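Local atomic coordinates of endo-beta-1,4-glucanase (Ampullaria crossean, PDB entry 5XBU), a protein that probably hydrolyses internal beta-1,4-glucosidic bonds of cellulose, as a glycoside hydrolase family 45 endoglucanase built on a double-psi beta-barrel fold. Residues G122-G125 against N130-N133; A173-Q176 against C180-S183. One frame throughout, in Å; residues are numbered along the deposited sequence.

Contact 1 of 2, residues G122-G125 against N130-N133; sequences GISG and NHVN
The side chains of I123 and N133 run alongside each other in one direction. CG1 of I123 rests 3.6 Å from CB of N133, and CD1 of I123 continues along the same flank. The other branch of I123 faces H131. CG2 is anti to the backbone N of I123 and comes 3.3 Å from the backbone O of H131. One isoleucine thus packs on both residues through separate branches.

At the far end, H131 points toward 122-125 and its imidazole lies against S124 and G125. The carbonyl of S124 passes over one ring face, with S124 O 4.1 Å above the plane and over its centre. H131 CB sits 3.5 Å from the G125 amide N. With chi1 at -70°, CG of H131 stands beside its own backbone N, and the ring reaches this peptide. The polar end of the ring is held from within the loop, where ND1 bonds to T129 OG1. With an alanine in place of H131, the S124-G125 peptide would probably lose the ring packed on it and the T129 hydroxyl its ND1 mate.

The two backbones run nearly antiparallel, 165° apart. I123 CA and N133 CA are 5.0 Å apart, but the link found between the backbones is a water. It accepts from S124 N at 2.9 Å and donates to V132 O at 2.8 Å.

Both segments belong to the long connection between helix 118-121 and strand 140-144. N133 ties it back to its surroundings. Its ND2 donates to W120 O in that helix and to S26 OG on strand 22-30, while OD1 accepts from the amides of H135 and Y137. I123 also touches S61, just beyond strand 57-60.

Contact 2 of 2, residues A173-Q176 against C180-S183; sequences ANYQ and CHNS
Y175 and Q176 meet C180 and H181 where the chain turns back after helix 169-175. Segment 173-176 lies at the C-terminal end of that helix. The second segment forms a type II beta turn from C180 to S183, and Q176 and H181 have the closest CA atoms, 5.7 Å apart. The turn has a weak S183 N to C180 O bond and a shorter one, 2.7 Å, from S183 OG to the same oxygen.

H181 makes the largest share of the contact. Its CG is anti to the backbone N (chi1 179°), which lays one ring face on Q176. Q176 CA makes a CH-pi contact, 3.8 Å from the ring centroid. N182 OD1 lies above the opposite face, offset toward the rim. Y175 CD2 lies at the imidazole edge, 3.8 Å from H181 CD2; the two rings meet obliquely, with planes at 79°. Y175 OH reaches 3.4 Å from C180 CB.

One water joins Y175 OH to C180 O; another lies in the imidazole plane, 2.7 Å from H181 ND1, and donates to Q176 O. The contact therefore combines carbon-to-ring packing with solvent-mediated bonds, beside the C74-C180 disulfide, which ties the turn's start to C74.

How the contacts relate
Along the chain, contact 1 comes first. It closes a short loop, with four residues between 122-125 and 130-133, in the connection from helix 118-121 to strand 140-144. The chain then runs through strands 140-144 and 160-165, both in the main sheet, and enters helix 169-175. Contact 2 closes a second short loop, with three residues between its segments, and folds the end of the modelled chain back on that helix. The two loops are in series and neither nest nor cross. The centres of contact 1 and contact 2 are about 28 Å apart, their nearest atoms about 20 Å. Contact 1 brings together two parts of one connection; contact 2 ties the modelled end to the last helix.

Contact 1 of 2, residues G122-G125 against N130-N133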
loop_
_atom_site.group_PDB
_atom_site.type_symbol
_atom_site.label_atom_id
_atom_site.label_comp_id
_atom_site.label_asym_id
_atom_site.label_seq_id
_atom_site.Cartn_x
_atom_site.Cartn_y
_atom_site.Cartn_z
ATOM N N GLY A 122 -5.307 7.760 -7.704
ATOM C CA GLY A 122 -5.181 9.036 -8.402
ATOM C C GLY A 122 -4.807 10.140 -7.438
ATOM O O GLY A 122 -5.649 10.888 -6.921
ATOM N N ILE A 123 -3.508 10.186 -7.158
ATOM C CA ILE A 123 -2.898 11.115 -6.221
ATOM C C ILE A 123 -1.731 11.734 -6.991
ATOM O O ILE A 123 -0.827 11.015 -7.412
ATOM C CB ILE A 123 -2.417 10.446 -4.921
ATOM C CG1 ILE A 123 -3.532 9.561 -4.333
ATOM C CG2 ILE A 123 -1.967 11.516 -3.942
ATOM C CD1 ILE A 123 -3.129 8.809 -3.093
ATOM N N SER A 124 -1.758 13.053 -7.183
ATOM C CA SER A 124 -0.861 13.680 -8.136
ATOM C C SER A 124 0.398 14.238 -7.502
ATOM O O SER A 124 1.061 15.061 -8.118
ATOM C CB SER A 124 -1.582 14.753 -8.932
ATOM O OG SER A 124 -1.964 15.752 -8.023
ATOM N N GLY A 125 0.750 13.811 -6.305
ATOM C CA GLY A 125 2.030 14.111 -5.704
ATOM C C GLY A 125 2.307 13.118 -4.604
ATOM O O GLY A 125 1.387 12.470 -4.096
ATOM N N ASN A 130 0.698 17.405 0.015
ATOM C CA ASN A 130 -0.710 17.764 0.222
ATOM C C ASN A 130 -1.595 17.401 -0.959
ATOM O O ASN A 130 -2.661 18.012 -1.158
ATOM C CB ASN A 130 -0.882 19.219 0.638
ATOM C CG ASN A 130 -0.082 19.536 1.868
ATOM O OD1 ASN A 130 -0.053 18.763 2.800
ATOM N ND2 ASN A 130 0.565 20.679 1.886
ATOM N N HIS A 131 -1.187 16.413 -1.744
ATOM C CA HIS A 131 -2.055 15.856 -2.760
ATOM C C HIS A 131 -2.727 14.608 -2.204
ATOM O O HIS A 131 -2.096 13.787 -1.539
ATOM C CB HIS A 131 -1.234 15.499 -3.989
ATOM C CG HIS A 131 -0.733 16.700 -4.719
ATOM N ND1 HIS A 131 0.518 17.260 -4.530
ATOM C CD2 HIS A 131 -1.346 17.457 -5.645
ATOM C CE1 HIS A 131 0.638 18.326 -5.307
ATOM N NE2 HIS A 131 -0.469 18.444 -6.013
ATOM N N VAL A 132 -4.025 14.478 -2.474
ATOM C CA VAL A 132 -4.801 13.388 -1.902
ATOM C C VAL A 132 -5.623 12.699 -2.982
ATOM O O VAL A 132 -5.843 13.228 -4.081
ATOM C CB VAL A 132 -5.717 13.881 -0.757
ATOM C CG1 VAL A 132 -4.890 14.364 0.375
ATOM C CG2 VAL A 132 -6.733 14.924 -1.257
ATOM N N ASN A 133 -6.077 11.483 -2.661
ATOM C CA ASN A 133 -7.034 10.807 -3.517
ATOM C C ASN A 133 -8.441 11.361 -3.307
ATOM O O ASN A 133 -8.659 12.280 -2.515
ATOM C CB ASN A 133 -6.976 9.272 -3.391
ATOM C CG ASN A 133 -7.377 8.734 -2.033
ATOM O OD1 ASN A 133 -8.018 9.406 -1.232
ATOM N ND2 ASN A 133 -6.986 7.488 -1.775
HETATM O O HOH W 1 -4.090 14.395 -5.982
#

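Contact 2 of 2, residues A173-Q176 against C180-S183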
loop_
_atom_site.group_PDB
_atom_site.type_symbol
_atom_site.label_atom_id
_atom_site.label_comp_id
_atom_site.label_asym_id
_atom_site.label_seq_id
_atom_site.Cartn_x
_atom_site.Cartn_y
_atom_site.Cartn_z
ATOM N N ALA A 173 14.931 -10.515 3.573
ATOM C CA ALA A 173 15.582 -11.589 2.835
ATOM C C ALA A 173 14.834 -11.924 1.554
ATOM O O ALA A 173 15.453 -12.178 0.515
ATOM C CB ALA A 173 15.748 -12.819 3.728
ATOM N N ASN A 174 13.497 -11.954 1.614
ATOM C CA ASN A 174 12.707 -12.153 0.405
ATOM C C ASN A 174 13.061 -11.110 -0.647
ATOM O O ASN A 174 13.252 -11.427 -1.825
ATOM C CB ASN A 174 11.204 -12.018 0.713
ATOM C CG ASN A 174 10.588 -13.186 1.480
ATOM O OD1 ASN A 174 9.688 -12.957 2.282
ATOM N ND2 ASN A 174 10.993 -14.415 1.202
ATOM N N TYR A 175 13.119 -9.835 -0.237
ATOM C CA TYR A 175 13.304 -8.752 -1.197
ATOM C C TYR A 175 14.644 -8.862 -1.926
ATOM O O TYR A 175 14.776 -8.419 -3.069
ATOM C CB TYR A 175 13.170 -7.373 -0.509
ATOM C CG TYR A 175 13.164 -6.287 -1.559
ATOM C CD1 TYR A 175 12.126 -6.206 -2.490
ATOM C CD2 TYR A 175 14.244 -5.422 -1.706
ATOM C CE1 TYR A 175 12.167 -5.309 -3.548
ATOM C CE2 TYR A 175 14.285 -4.490 -2.751
ATOM C CZ TYR A 175 13.253 -4.468 -3.658
ATOM O OH TYR A 175 13.304 -3.586 -4.717
ATOM N N GLN A 176 15.641 -9.453 -1.273
ATOM C CA GLN A 176 16.960 -9.603 -1.879
ATOM C C GLN A 176 16.917 -10.368 -3.186
ATOM O O GLN A 176 17.788 -10.174 -4.038
ATOM C CB GLN A 176 17.925 -10.223 -0.871
ATOM C CG GLN A 176 18.246 -9.220 0.218
ATOM C CD GLN A 176 18.804 -9.793 1.490
ATOM O OE1 GLN A 176 18.910 -11.003 1.664
ATOM N NE2 GLN A 176 19.176 -8.900 2.399
ATOM N N CYS A 180 14.741 -5.733 -8.589
ATOM C CA CYS A 180 14.973 -4.325 -8.280
ATOM C C CYS A 180 15.869 -4.107 -7.066
ATOM O O CYS A 180 16.233 -2.968 -6.776
ATOM C CB CYS A 180 13.629 -3.600 -8.122
ATOM S SG CYS A 180 12.675 -3.609 -9.618
ATOM N N HIS A 181 16.193 -5.169 -6.322
ATOM C CA HIS A 181 17.114 -5.020 -5.207
ATOM C C HIS A 181 18.453 -4.515 -5.728
ATOM O O HIS A 181 19.017 -5.078 -6.666
ATOM C CB HIS A 181 17.206 -6.350 -4.447
ATOM C CG HIS A 181 18.154 -6.324 -3.290
ATOM N ND1 HIS A 181 19.388 -6.929 -3.321
ATOM C CD2 HIS A 181 18.031 -5.790 -2.051
ATOM C CE1 HIS A 181 19.995 -6.744 -2.164
ATOM N NE2 HIS A 181 19.196 -6.057 -1.373
ATOM N N ASN A 182 18.919 -3.378 -5.184
ATOM C CA ASN A 182 20.153 -2.707 -5.623
ATOM C C ASN A 182 20.055 -2.136 -7.042
ATOM O O ASN A 182 21.010 -2.202 -7.816
ATOM C CB ASN A 182 21.397 -3.589 -5.489
ATOM C CG ASN A 182 21.652 -4.049 -4.071
ATOM O OD1 ASN A 182 21.269 -3.399 -3.102
ATOM N ND2 ASN A 182 22.327 -5.179 -3.948
ATOM N N SER A 183 18.909 -1.565 -7.393
ATOM C CA SER A 183 18.753 -1.011 -8.738
ATOM C C SER A 183 19.113 0.473 -8.794
ATOM O O SER A 183 19.527 0.974 -9.837
ATOM C CB SER A 183 17.334 -1.232 -9.258
ATOM O OG SER A 183 16.371 -0.742 -8.336
HETATM O O HOH W 2 14.808 -1.436 -4.586
HETATM O O HOH W 3 20.296 -8.632 -5.197
#